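Local coordinates for protein naphthalene dioxygenase small subunit (Rhodococcus sp., PDB 2B1X) that serves as the small (beta) subunit of a Rieske non-heme iron naphthalene 1,2-dioxygenase, probably in a mainly structural role beside the larger, catalytic subunit, at residues 48-53 with 59-64; 17-22 with 136-141; 132-137 with 166-171; 21-26 with 97-102. One frame throughout, in Å; residues are numbered along the deposited sequence.

Interaction 1. Residues 48-53 with 59-64; sequences IRVTRE and DVVEGM
Arg49 and Val60 face each other in a single antiparallel bridge, a non-hydrogen-bonded pair, which closes a loop at the end of strand 42-49 in this NTF2-like fold. Two backbone bonds flank the pair: Val61 N to Ile48 O, 2.8 Å and almost straight at 177°, and Val50 N to Asp59 O, 3.0 Å. The charged contact is a side-on grip. Arg49 NE holds Asp59 OD1 at 3.0 Å, meeting that oxygen from above the carboxylate plane, while NH2 reaches the syn lone pair of OD2 at 2.8 Å; the two flat groups are turned 50° apart. Apolar packing joins Ile48 CG2 to Val61 CG2 (3.8 Å) and Ile48 CD1 to Met64 CG (3.7 Å). Thr51 and Val50 carry the segment onto the large subunit, where Thr51 OG1 bonds Glu99 of that chain. One water accepts from Ile48 N and donates to both Val61 O and Met64 O, each at 2.7 Å.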
loop_
_atom_site.group_PDB
_atom_site.type_symbol
_atom_site.label_atom_id
_atom_site.label_comp_id
_atom_site.label_asym_id
_atom_site.label_seq_id
_atom_site.Cartn_x
_atom_site.Cartn_y
_atom_site.Cartn_z
ATOM N N ILE B 48 -11.719 -22.252 1.157
ATOM C CA ILE B 48 -11.978 -21.005 1.859
ATOM C C ILE B 48 -11.543 -21.186 3.299
ATOM O O ILE B 48 -11.748 -22.260 3.870
ATOM C CB ILE B 48 -13.489 -20.635 1.800
ATOM C CG1 ILE B 48 -13.944 -20.540 0.332
ATOM C CG2 ILE B 48 -13.734 -19.286 2.521
ATOM C CD1 ILE B 48 -15.418 -20.259 0.223
ATOM N N ARG B 49 -10.939 -20.135 3.867
ATOM C CA ARG B 49 -10.593 -20.096 5.279
ATOM C C ARG B 49 -11.280 -18.892 5.915
ATOM O O ARG B 49 -11.476 -17.876 5.250
ATOM C CB ARG B 49 -9.075 -19.906 5.442
ATOM C CG ARG B 49 -8.269 -21.092 4.972
ATOM C CD ARG B 49 -6.783 -20.919 5.073
ATOM N NE ARG B 49 -6.413 -21.090 6.457
ATOM C CZ ARG B 49 -5.192 -20.977 6.959
ATOM N NH1 ARG B 49 -4.163 -20.715 6.172
ATOM N NH2 ARG B 49 -5.025 -21.129 8.270
ATOM N N VAL B 50 -11.617 -19.028 7.201
ATOM C CA VAL B 50 -12.151 -17.948 8.014
ATOM C C VAL B 50 -11.324 -17.818 9.300
ATOM O O VAL B 50 -10.847 -18.811 9.822
ATOM C CB VAL B 50 -13.661 -18.139 8.332
ATOM C CG1 VAL B 50 -14.522 -18.108 7.003
ATOM C CG2 VAL B 50 -13.927 -19.459 9.083
ATOM N N THR B 51 -11.174 -16.589 9.806
ATOM C CA THR B 51 -10.491 -16.368 11.085
ATOM C C THR B 51 -11.244 -17.065 12.226
ATOM O O THR B 51 -12.451 -16.886 12.390
ATOM C CB THR B 51 -10.386 -14.854 11.395
ATOM O OG1 THR B 51 -9.761 -14.166 10.300
ATOM C CG2 THR B 51 -9.437 -14.610 12.599
ATOM N N ARG B 52 -10.525 -17.840 13.031
ATOM C CA ARG B 52 -11.118 -18.514 14.187
ATOM C C ARG B 52 -10.168 -18.503 15.368
ATOM O O ARG B 52 -8.940 -18.392 15.194
ATOM C CB ARG B 52 -11.497 -19.952 13.833
ATOM C CG ARG B 52 -12.476 -20.010 12.690
ATOM C CD ARG B 52 -13.384 -21.166 12.649
ATOM N NE ARG B 52 -14.077 -21.410 13.912
ATOM C CZ ARG B 52 -14.402 -22.625 14.313
ATOM N NH1 ARG B 52 -14.088 -23.665 13.553
ATOM N NH2 ARG B 52 -15.033 -22.805 15.460
ATOM N N GLU B 53 -10.716 -18.639 16.568
ATOM C CA GLU B 53 -9.859 -18.808 17.747
ATOM C C GLU B 53 -8.934 -20.010 17.572
ATOM O O GLU B 53 -9.223 -20.944 16.817
ATOM C CB GLU B 53 -10.674 -18.908 19.057
ATOM C CG GLU B 53 -11.694 -20.046 19.088
ATOM C CD GLU B 53 -13.088 -19.599 18.646
ATOM O OE1 GLU B 53 -13.188 -18.716 17.750
ATOM O OE2 GLU B 53 -14.088 -20.133 19.194
ATOM N N ASP B 59 -9.905 -24.081 10.533
ATOM C CA ASP B 59 -10.444 -22.843 10.017
ATOM C C ASP B 59 -10.801 -22.929 8.529
ATOM O O ASP B 59 -11.142 -21.912 7.901
ATOM C CB ASP B 59 -9.529 -21.648 10.347
ATOM C CG ASP B 59 -8.163 -21.699 9.649
ATOM O OD1 ASP B 59 -7.952 -22.462 8.688
ATOM O OD2 ASP B 59 -7.221 -20.946 9.995
ATOM N N VAL B 60 -10.748 -24.154 7.996
ATOM C CA VAL B 60 -11.077 -24.421 6.591
ATOM C C VAL B 60 -12.568 -24.707 6.447
ATOM O O VAL B 60 -13.105 -25.549 7.147
ATOM C CB VAL B 60 -10.284 -25.627 6.023
ATOM C CG1 VAL B 60 -10.776 -25.976 4.590
ATOM C CG2 VAL B 60 -8.782 -25.317 5.979
ATOM N N VAL B 61 -13.215 -23.999 5.516
ATOM C CA VAL B 61 -14.647 -24.121 5.281
ATOM C C VAL B 61 -15.034 -25.489 4.670
ATOM O O VAL B 61 -14.379 -26.011 3.762
ATOM C CB VAL B 61 -15.167 -22.939 4.416
ATOM C CG1 VAL B 61 -16.611 -23.166 4.000
ATOM C CG2 VAL B 61 -15.041 -21.604 5.190
ATOM N N GLU B 62 -16.093 -26.077 5.213
ATOM C CA GLU B 62 -16.633 -27.319 4.695
ATOM C C GLU B 62 -17.770 -27.035 3.699
ATOM O O GLU B 62 -18.667 -26.218 3.976
ATOM C CB GLU B 62 -17.094 -28.237 5.840
ATOM C CG GLU B 62 -15.946 -28.637 6.762
ATOM C CD GLU B 62 -16.364 -29.513 7.934
ATOM O OE1 GLU B 62 -17.538 -29.960 7.982
ATOM O OE2 GLU B 62 -15.506 -29.751 8.821
ATOM N N GLY B 63 -17.697 -27.678 2.539
ATOM C CA GLY B 63 -18.804 -27.686 1.588
ATOM C C GLY B 63 -18.728 -26.612 0.517
ATOM O O GLY B 63 -19.432 -26.694 -0.481
ATOM N N MET B 64 -17.873 -25.615 0.730
ATOM C CA MET B 64 -17.701 -24.474 -0.173
ATOM C C MET B 64 -16.227 -24.215 -0.342
ATOM O O MET B 64 -15.410 -24.498 0.539
ATOM C CB MET B 64 -18.402 -23.218 0.366
ATOM C CG MET B 64 -18.574 -22.068 -0.661
ATOM S SD MET B 64 -19.296 -22.476 -2.303
ATOM C CE MET B 64 -20.691 -23.340 -1.726
HETATM O O HOH W 1 -13.018 -24.825 1.711
HETATM O O HOH W 2 -7.804 -19.485 12.143
#

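Interaction 2. Residues 17-22 with 136-141; sequences EWLYME and GERTDV
Glu22 swings its CG anti to the backbone N (chi1 -170°) and bends at chi2, while Arg138, with CG anti to its carbonyl carbon, bends at chi3; the two side chains run antiparallel alongside each other, with carboxylate and guanidinium close. Their planes are only 13° apart, but Glu22 OE1 stands 4.0 Å from Arg138 NH1 and lies off the guanidinium plane, so the attraction is between charges, with no donor hydrogen directed to the oxygen. A water does the bonding instead. It lies in plane at the guanidinium edge, accepts from Arg138 NH2 at 2.9 Å, and donates to Glu22 OE1 at 2.8 Å and to the helix carbonyl Leu19 O, also at 2.8 Å. A methyl of Leu19, CD2, packs against the two charged groups, 3.8 Å from Arg138 NH2 and 4.1 Å from Asp140 OD2. The stronger polar partners lie beyond the pair: Arg138 binds the terminal carboxylate of Met172 and Ser117 OG, Asp140 pairs with Arg154, and Glu22 OE2 meets both Arg154 and Trp34 NE1. This buried charge network sits between helix 10-27 and the sheet in the NTF2-like fold. Helix residues 17-22 cross strand residues 136-141 at 114°, with axes 12.8 Å apart; strands 112-124 and 148-158 flank the parent strand 132-145, and Leu19 touches both.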
loop_
_atom_site.group_PDB
_atom_site.type_symbol
_atom_site.label_atom_id
_atom_site.label_comp_id
_atom_site.label_asym_id
_atom_site.label_seq_id
_atom_site.Cartn_x
_atom_site.Cartn_y
_atom_site.Cartn_z
ATOM N N GLU B 17 12.537 -30.470 -10.296
ATOM C CA GLU B 17 12.638 -29.976 -11.663
ATOM C C GLU B 17 11.266 -29.943 -12.324
ATOM O O GLU B 17 10.964 -29.025 -13.079
ATOM C CB GLU B 17 13.674 -30.764 -12.482
ATOM C CG GLU B 17 15.106 -30.384 -12.055
ATOM C CD GLU B 17 16.230 -30.996 -12.892
ATOM O OE1 GLU B 17 16.025 -32.048 -13.563
ATOM O OE2 GLU B 17 17.355 -30.422 -12.849
ATOM N N TRP B 18 10.429 -30.935 -12.026
ATOM C CA TRP B 18 9.079 -30.979 -12.580
ATOM C C TRP B 18 8.277 -29.757 -12.082
ATOM O O TRP B 18 7.593 -29.085 -12.857
ATOM C CB TRP B 18 8.406 -32.303 -12.210
ATOM C CG TRP B 18 7.090 -32.551 -12.899
ATOM C CD1 TRP B 18 6.875 -33.325 -14.022
ATOM C CD2 TRP B 18 5.809 -32.049 -12.504
ATOM N NE1 TRP B 18 5.537 -33.321 -14.339
ATOM C CE2 TRP B 18 4.862 -32.546 -13.426
ATOM C CE3 TRP B 18 5.360 -31.225 -11.456
ATOM C CZ2 TRP B 18 3.491 -32.249 -13.331
ATOM C CZ3 TRP B 18 4.004 -30.916 -11.368
ATOM C CH2 TRP B 18 3.084 -31.434 -12.304
ATOM N N LEU B 19 8.395 -29.441 -10.801
ATOM C CA LEU B 19 7.667 -28.299 -10.248
ATOM C C LEU B 19 8.103 -26.987 -10.880
ATOM O O LEU B 19 7.280 -26.090 -11.129
ATOM C CB LEU B 19 7.855 -28.219 -8.726
ATOM C CG LEU B 19 7.134 -29.228 -7.848
ATOM C CD1 LEU B 19 7.520 -29.024 -6.418
ATOM C CD2 LEU B 19 5.625 -29.056 -8.014
ATOM N N TYR B 20 9.401 -26.860 -11.143
ATOM C CA TYR B 20 9.900 -25.607 -11.704
ATOM C C TYR B 20 9.489 -25.499 -13.169
ATOM O O TYR B 20 9.212 -24.412 -13.645
ATOM C CB TYR B 20 11.418 -25.478 -11.545
ATOM C CG TYR B 20 11.927 -25.428 -10.128
ATOM C CD1 TYR B 20 13.269 -25.666 -9.866
ATOM C CD2 TYR B 20 11.099 -25.064 -9.042
ATOM C CE1 TYR B 20 13.787 -25.600 -8.593
ATOM C CE2 TYR B 20 11.622 -24.980 -7.719
ATOM C CZ TYR B 20 12.967 -25.256 -7.516
ATOM O OH TYR B 20 13.558 -25.205 -6.256
ATOM N N MET B 21 9.448 -26.625 -13.872
ATOM C CA MET B 21 8.958 -26.667 -15.259
ATOM C C MET B 21 7.463 -26.314 -15.332
ATOM O O MET B 21 7.007 -25.642 -16.256
ATOM C CB MET B 21 9.220 -28.057 -15.844
ATOM C CG MET B 21 8.581 -28.356 -17.234
ATOM S SD MET B 21 6.815 -28.837 -17.126
ATOM C CE MET B 21 6.894 -30.494 -16.342
ATOM N N GLU B 22 6.707 -26.774 -14.342
ATOM C CA GLU B 22 5.283 -26.528 -14.300
ATOM C C GLU B 22 5.030 -25.040 -14.115
ATOM O O GLU B 22 4.237 -24.456 -14.845
ATOM C CB GLU B 22 4.635 -27.298 -13.146
ATOM C CG GLU B 22 3.110 -27.281 -13.204
ATOM C CD GLU B 22 2.434 -27.185 -11.837
ATOM O OE1 GLU B 22 3.096 -27.427 -10.802
ATOM O OE2 GLU B 22 1.212 -26.904 -11.793
ATOM N N GLY B 136 0.740 -19.058 -0.084
ATOM C CA GLY B 136 0.012 -20.256 0.346
ATOM C C GLY B 136 0.837 -21.508 0.312
ATOM O O GLY B 136 1.994 -21.495 -0.123
ATOM N N GLU B 137 0.224 -22.607 0.726
ATOM C CA GLU B 137 0.873 -23.881 0.641
ATOM C C GLU B 137 0.125 -24.798 -0.318
ATOM O O GLU B 137 -1.097 -24.904 -0.267
ATOM C CB GLU B 137 1.016 -24.506 2.026
ATOM C CG GLU B 137 1.892 -25.748 2.023
ATOM C CD GLU B 137 2.152 -26.274 3.427
ATOM O OE1 GLU B 137 1.179 -26.681 4.104
ATOM O OE2 GLU B 137 3.333 -26.280 3.856
ATOM N N ARG B 138 0.871 -25.430 -1.216
ATOM C CA ARG B 138 0.306 -26.400 -2.154
ATOM C C ARG B 138 0.697 -27.769 -1.691
ATOM O O ARG B 138 1.880 -28.030 -1.446
ATOM C CB ARG B 138 0.828 -26.181 -3.578
ATOM C CG ARG B 138 0.811 -24.719 -4.025
ATOM C CD ARG B 138 1.186 -24.572 -5.504
ATOM N NE ARG B 138 2.529 -25.109 -5.700
ATOM C CZ ARG B 138 3.178 -25.141 -6.861
ATOM N NH1 ARG B 138 2.628 -24.633 -7.958
ATOM N NH2 ARG B 138 4.404 -25.668 -6.898
ATOM N N THR B 139 -0.311 -28.619 -1.530
ATOM C CA THR B 139 -0.123 -30.032 -1.284
ATOM C C THR B 139 -0.619 -30.811 -2.487
ATOM O O THR B 139 -1.804 -30.734 -2.815
ATOM C CB THR B 139 -0.866 -30.438 0.018
ATOM O OG1 THR B 139 -0.383 -29.593 1.074
ATOM C CG2 THR B 139 -0.466 -31.843 0.485
ATOM N N ASP B 140 0.295 -31.559 -3.126
ATOM C CA ASP B 140 0.054 -32.248 -4.392
ATOM C C ASP B 140 0.226 -33.764 -4.249
ATOM O O ASP B 140 0.931 -34.269 -3.358
ATOM C CB ASP B 140 1.007 -31.798 -5.516
ATOM C CG ASP B 140 1.026 -30.296 -5.740
ATOM O OD1 ASP B 140 0.080 -29.572 -5.306
ATOM O OD2 ASP B 140 1.989 -29.733 -6.332
ATOM N N VAL B 141 -0.444 -34.472 -5.130
ATOM C CA VAL B 141 -0.131 -35.877 -5.386
ATOM C C VAL B 141 0.353 -35.939 -6.827
ATOM O O VAL B 141 -0.369 -35.576 -7.754
ATOM C CB VAL B 141 -1.344 -36.799 -5.128
ATOM C CG1 VAL B 141 -1.019 -38.293 -5.455
ATOM C CG2 VAL B 141 -1.788 -36.641 -3.681
HETATM O O HOH W 3 4.969 -25.630 -9.692
#

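Interaction 3. Residues 132-137 with 166-171; sequences DVLSGE and HNLALI
Asp132 OD2 takes hydrogen bonds from Thr165 OG1 and from a water 2.8 Å away. The same water lies 3.0 Å from His166 ND1, in the plane of the imidazole and at its edge, and so bridges the start of strand 132-145 in the NTF2-like sheet to the C-terminal tail. Without it the two groups barely meet: Asp132 OD2 is 4.0 Å from His166 ND1, and the carboxylate and ring planes are turned 62° apart. The His166 side chain starts between its backbone N and carbonyl carbon (chi1 60°), and the ring's ND1 is its nearest atom to Asp132, whose side chain it crosses at about a right angle. The tail has no regular structure here, and the large subunit also binds it: Trp197 and Gln370 of that chain bond His166 O and Asn167 ND2, the former weakly, and Ile364 of that chain packs on Leu168. Two residues on from the polar bridge, an apolar touch repeats the link between strand and tail. The side chains of Leu134 and Leu168 cross at an angle, so that a single methyl of each meets the other, Leu134 CD1 at 3.8 Å from Leu168 CD2.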
loop_
_atom_site.group_PDB
_atom_site.type_symbol
_atom_site.label_atom_id
_atom_site.label_comp_id
_atom_site.label_asym_id
_atom_site.label_seq_id
_atom_site.Cartn_x
_atom_site.Cartn_y
_atom_site.Cartn_z
ATOM N N ASP B 132 -0.385 -7.494 -6.827
ATOM C CA ASP B 132 -1.002 -8.394 -5.876
ATOM C C ASP B 132 0.018 -9.426 -5.516
ATOM O O ASP B 132 0.883 -9.730 -6.327
ATOM C CB ASP B 132 -2.202 -9.125 -6.501
ATOM C CG ASP B 132 -3.288 -8.162 -6.921
ATOM O OD1 ASP B 132 -3.301 -7.025 -6.383
ATOM O OD2 ASP B 132 -4.159 -8.429 -7.776
ATOM N N VAL B 133 -0.093 -9.943 -4.301
ATOM C CA VAL B 133 0.659 -11.098 -3.869
ATOM C C VAL B 133 -0.298 -12.119 -3.267
ATOM O O VAL B 133 -1.094 -11.784 -2.385
ATOM C CB VAL B 133 1.692 -10.706 -2.796
ATOM C CG1 VAL B 133 2.347 -11.944 -2.187
ATOM C CG2 VAL B 133 2.783 -9.812 -3.407
ATOM N N LEU B 134 -0.251 -13.354 -3.758
ATOM C CA LEU B 134 -0.918 -14.466 -3.089
ATOM C C LEU B 134 0.152 -15.357 -2.447
ATOM O O LEU B 134 1.198 -15.605 -3.052
ATOM C CB LEU B 134 -1.751 -15.291 -4.058
ATOM C CG LEU B 134 -2.947 -14.585 -4.731
ATOM C CD1 LEU B 134 -3.714 -15.645 -5.477
ATOM C CD2 LEU B 134 -3.815 -13.942 -3.670
ATOM N N SER B 135 -0.074 -15.766 -1.198
ATOM C CA SER B 135 0.869 -16.666 -0.516
ATOM C C SER B 135 0.113 -17.900 -0.065
ATOM O O SER B 135 -1.039 -17.805 0.325
ATOM C CB SER B 135 1.463 -16.000 0.704
ATOM O OG SER B 135 2.144 -16.978 1.499
ATOM N N GLY B 136 0.740 -19.058 -0.084
ATOM C CA GLY B 136 0.012 -20.256 0.346
ATOM C C GLY B 136 0.837 -21.508 0.312
ATOM O O GLY B 136 1.994 -21.495 -0.123
ATOM N N GLU B 137 0.224 -22.607 0.726
ATOM C CA GLU B 137 0.873 -23.881 0.641
ATOM C C GLU B 137 0.125 -24.798 -0.318
ATOM O O GLU B 137 -1.097 -24.904 -0.267
ATOM C CB GLU B 137 1.016 -24.506 2.026
ATOM C CG GLU B 137 1.892 -25.748 2.023
ATOM C CD GLU B 137 2.152 -26.274 3.427
ATOM O OE1 GLU B 137 1.179 -26.681 4.104
ATOM O OE2 GLU B 137 3.333 -26.280 3.856
ATOM N N HIS B 166 -8.262 -9.590 -7.505
ATOM C CA HIS B 166 -9.629 -9.313 -7.990
ATOM C C HIS B 166 -10.314 -10.513 -8.677
ATOM O O HIS B 166 -11.511 -10.465 -8.942
ATOM C CB HIS B 166 -9.641 -8.085 -8.917
ATOM C CG HIS B 166 -8.767 -8.253 -10.117
ATOM N ND1 HIS B 166 -7.409 -8.036 -10.065
ATOM C CD2 HIS B 166 -9.025 -8.736 -11.358
ATOM C CE1 HIS B 166 -6.870 -8.344 -11.237
ATOM N NE2 HIS B 166 -7.836 -8.731 -12.053
ATOM N N ASN B 167 -9.579 -11.589 -8.937
ATOM C CA ASN B 167 -10.166 -12.837 -9.432
ATOM C C ASN B 167 -9.115 -13.945 -9.324
ATOM O O ASN B 167 -7.943 -13.669 -9.123
ATOM C CB ASN B 167 -10.802 -12.724 -10.855
ATOM C CG ASN B 167 -9.840 -12.176 -11.946
ATOM O OD1 ASN B 167 -8.646 -12.389 -11.899
ATOM N ND2 ASN B 167 -10.404 -11.464 -12.956
ATOM N N LEU B 168 -9.526 -15.198 -9.433
ATOM C CA LEU B 168 -8.561 -16.266 -9.522
ATOM C C LEU B 168 -8.542 -16.763 -10.942
ATOM O O LEU B 168 -8.954 -17.885 -11.247
ATOM C CB LEU B 168 -8.870 -17.374 -8.502
ATOM C CG LEU B 168 -8.650 -17.013 -7.027
ATOM C CD1 LEU B 168 -9.005 -18.248 -6.168
ATOM C CD2 LEU B 168 -7.242 -16.548 -6.717
ATOM N N ALA B 169 -8.100 -15.888 -11.822
ATOM C CA ALA B 169 -8.009 -16.165 -13.248
ATOM C C ALA B 169 -6.735 -16.958 -13.598
ATOM O O ALA B 169 -6.656 -17.589 -14.675
ATOM C CB ALA B 169 -8.088 -14.839 -14.058
ATOM N N LEU B 170 -5.767 -16.955 -12.680
ATOM C CA LEU B 170 -4.478 -17.641 -12.862
ATOM C C LEU B 170 -4.464 -18.991 -12.156
ATOM O O LEU B 170 -4.916 -19.110 -11.030
ATOM C CB LEU B 170 -3.326 -16.756 -12.305
ATOM C CG LEU B 170 -3.052 -15.355 -12.906
ATOM C CD1 LEU B 170 -1.949 -14.614 -12.137
ATOM C CD2 LEU B 170 -2.691 -15.458 -14.401
ATOM N N ILE B 171 -3.943 -20.016 -12.813
ATOM C CA ILE B 171 -3.692 -21.281 -12.166
ATOM C C ILE B 171 -2.471 -21.195 -11.218
ATOM O O ILE B 171 -1.422 -20.631 -11.585
ATOM C CB ILE B 171 -3.525 -22.391 -13.233
ATOM C CG1 ILE B 171 -4.811 -22.512 -14.073
ATOM C CG2 ILE B 171 -3.203 -23.710 -12.559
ATOM C CD1 ILE B 171 -4.661 -23.394 -15.326
HETATM O O HOH W 4 -6.236 -6.559 -7.731
#

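Interaction 4. Residues 21-26 with 97-102; sequences MEAELL and HFVTNV
The His97 imidazole carries Leu26 on one face, and its two nitrogens are both hydrogen-bonded. Leu26 CB stands 4.2 Å from the centroid of the His97 ring, 28° off its normal, in a CH-pi contact whose nearest approach is Leu26 CB to His97 CE1, 3.7 Å. His97 ND1 bonds Asp27 OD1, on the residue just after the helix segment, and NE2 bonds the carbonyl of Ile171. Both ring nitrogens are therefore engaged by oxygens, which is consistent with a positively charged imidazole. Leu26 itself is set awkwardly: its chi2 of -4° is eclipsed, and CG stays close to the ring, 4.1 Å from His97 NE2. In the NTF2-like fold this is packing of the long N-terminal helix on strand 94-106, outermost in the curved sheet within this chain. Helix residues 21-26 and strand residues 97-100 run nearly antiparallel, at 169°, with axes 8.8 Å apart; Ala23 lies at the closest backbone approach, to His97. Ala23 CB meets His97 CB at 3.7 Å, coming obliquely to the ring, and two residues along the strand it reaches Val99 CG2 at 4.1 Å. Leu26 also rests on Trp34 of helix 31-35. Asn101 of a third subunit, another copy of this protein, packs on Ala23 and Val99, and Arg103 of that subunit forms a salt bridge with Glu24.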
loop_
_atom_site.group_PDB
_atom_site.type_symbol
_atom_site.label_atom_id
_atom_site.label_comp_id
_atom_site.label_asym_id
_atom_site.label_seq_id
_atom_site.Cartn_x
_atom_site.Cartn_y
_atom_site.Cartn_z
ATOM N N MET B 21 9.448 -26.625 -13.872
ATOM C CA MET B 21 8.958 -26.667 -15.259
ATOM C C MET B 21 7.463 -26.314 -15.332
ATOM O O MET B 21 7.007 -25.642 -16.256
ATOM C CB MET B 21 9.220 -28.057 -15.844
ATOM C CG MET B 21 8.581 -28.356 -17.234
ATOM S SD MET B 21 6.815 -28.837 -17.126
ATOM C CE MET B 21 6.894 -30.494 -16.342
ATOM N N GLU B 22 6.707 -26.774 -14.342
ATOM C CA GLU B 22 5.283 -26.528 -14.300
ATOM C C GLU B 22 5.030 -25.040 -14.115
ATOM O O GLU B 22 4.237 -24.456 -14.845
ATOM C CB GLU B 22 4.635 -27.298 -13.146
ATOM C CG GLU B 22 3.110 -27.281 -13.204
ATOM C CD GLU B 22 2.434 -27.185 -11.837
ATOM O OE1 GLU B 22 3.096 -27.427 -10.802
ATOM O OE2 GLU B 22 1.212 -26.904 -11.793
ATOM N N ALA B 23 5.703 -24.454 -13.122
ATOM C CA ALA B 23 5.634 -23.014 -12.853
ATOM C C ALA B 23 6.047 -22.162 -14.071
ATOM O O ALA B 23 5.417 -21.150 -14.384
ATOM C CB ALA B 23 6.507 -22.660 -11.638
ATOM N N GLU B 24 7.124 -22.561 -14.731
ATOM C CA GLU B 24 7.582 -21.893 -15.947
ATOM C C GLU B 24 6.534 -21.841 -17.039
ATOM O O GLU B 24 6.348 -20.791 -17.666
ATOM C CB GLU B 24 8.863 -22.551 -16.490
ATOM C CG GLU B 24 9.419 -21.883 -17.740
ATOM C CD GLU B 24 10.573 -22.643 -18.352
ATOM O OE1 GLU B 24 11.592 -22.840 -17.669
ATOM O OE2 GLU B 24 10.465 -23.064 -19.526
ATOM N N LEU B 25 5.876 -22.972 -17.298
ATOM C CA LEU B 25 4.783 -23.024 -18.269
ATOM C C LEU B 25 3.685 -22.041 -17.868
ATOM O O LEU B 25 3.238 -21.250 -18.700
ATOM C CB LEU B 25 4.205 -24.449 -18.372
ATOM C CG LEU B 25 4.976 -25.600 -19.043
ATOM C CD1 LEU B 25 4.101 -26.865 -19.127
ATOM C CD2 LEU B 25 5.449 -25.239 -20.469
ATOM N N LEU B 26 3.263 -22.074 -16.602
ATOM C CA LEU B 26 2.199 -21.163 -16.148
ATOM C C LEU B 26 2.620 -19.699 -16.333
ATOM O O LEU B 26 1.849 -18.881 -16.834
ATOM C CB LEU B 26 1.848 -21.397 -14.658
ATOM C CG LEU B 26 0.684 -22.330 -14.233
ATOM C CD1 LEU B 26 -0.131 -22.900 -15.379
ATOM C CD2 LEU B 26 1.149 -23.464 -13.331
ATOM N N HIS B 97 5.399 -17.468 -10.291
ATOM C CA HIS B 97 5.215 -18.493 -9.300
ATOM C C HIS B 97 6.575 -18.731 -8.623
ATOM O O HIS B 97 7.438 -19.399 -9.195
ATOM C CB HIS B 97 4.755 -19.815 -9.966
ATOM C CG HIS B 97 3.327 -19.815 -10.451
ATOM N ND1 HIS B 97 2.878 -18.971 -11.452
ATOM C CD2 HIS B 97 2.244 -20.517 -10.040
ATOM C CE1 HIS B 97 1.583 -19.181 -11.665
ATOM N NE2 HIS B 97 1.170 -20.100 -10.808
ATOM N N PHE B 98 6.768 -18.190 -7.422
ATOM C CA PHE B 98 7.934 -18.548 -6.625
ATOM C C PHE B 98 7.571 -19.792 -5.811
ATOM O O PHE B 98 6.631 -19.758 -4.998
ATOM C CB PHE B 98 8.323 -17.405 -5.680
ATOM C CG PHE B 98 8.721 -16.147 -6.390
ATOM C CD1 PHE B 98 7.754 -15.172 -6.708
ATOM C CD2 PHE B 98 10.036 -15.953 -6.794
ATOM C CE1 PHE B 98 8.089 -13.982 -7.356
ATOM C CE2 PHE B 98 10.397 -14.747 -7.468
ATOM C CZ PHE B 98 9.426 -13.772 -7.756
ATOM N N VAL B 99 8.336 -20.867 -6.016
ATOM C CA VAL B 99 8.053 -22.182 -5.441
ATOM C C VAL B 99 9.278 -22.491 -4.560
ATOM O O VAL B 99 10.420 -22.567 -5.062
ATOM C CB VAL B 99 7.883 -23.248 -6.555
ATOM C CG1 VAL B 99 7.659 -24.595 -5.980
ATOM C CG2 VAL B 99 6.696 -22.874 -7.557
ATOM N N THR B 100 9.049 -22.637 -3.254
ATOM C CA THR B 100 10.141 -22.828 -2.313
ATOM C C THR B 100 9.751 -23.834 -1.281
ATOM O O THR B 100 8.578 -24.254 -1.222
ATOM C CB THR B 100 10.431 -21.506 -1.535
ATOM O OG1 THR B 100 9.395 -21.315 -0.559
ATOM C CG2 THR B 100 10.380 -20.304 -2.435
ATOM N N ASN B 101 10.707 -24.174 -0.405
ATOM C CA ASN B 101 10.433 -25.103 0.694
ATOM C C ASN B 101 9.819 -26.423 0.147
ATOM O O ASN B 101 8.801 -26.885 0.653
ATOM C CB ASN B 101 9.434 -24.491 1.698
ATOM C CG ASN B 101 9.987 -23.304 2.483
ATOM O OD1 ASN B 101 10.038 -23.339 3.736
ATOM N ND2 ASN B 101 10.357 -22.250 1.785
ATOM N N VAL B 102 10.409 -27.012 -0.887
ATOM C CA VAL B 102 9.842 -28.235 -1.493
ATOM C C VAL B 102 10.057 -29.452 -0.597
ATOM O O VAL B 102 11.196 -29.786 -0.241
ATOM C CB VAL B 102 10.385 -28.476 -2.903
ATOM C CG1 VAL B 102 9.898 -29.874 -3.494
ATOM C CG2 VAL B 102 10.006 -27.326 -3.842
#

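How the interactions relate
Interactions 2 and 4 use overlapping pieces of helix 10-27 (they share Met21 and Glu22) set on the same sheet, with centres about 6 Å apart; they touch where Arg138 NH2 lies 3.5 Å from Val99 CG1. Interaction 3 takes up the other half of strand 132-145, sharing Gly136 and Glu137 with interaction 2, and its tail reaches interaction 4 through Ile171 O, 2.8 Å from His97 NE2 and 3.8 Å from Leu26 CG. Interaction 1 lies across the chain's centre from interaction 4, their centres about 26 Å apart. Interactions 1 and 3 both meet the large subunit, which in this family holds the Rieske cluster and catalytic iron; all four reach a second copy of the small subunit.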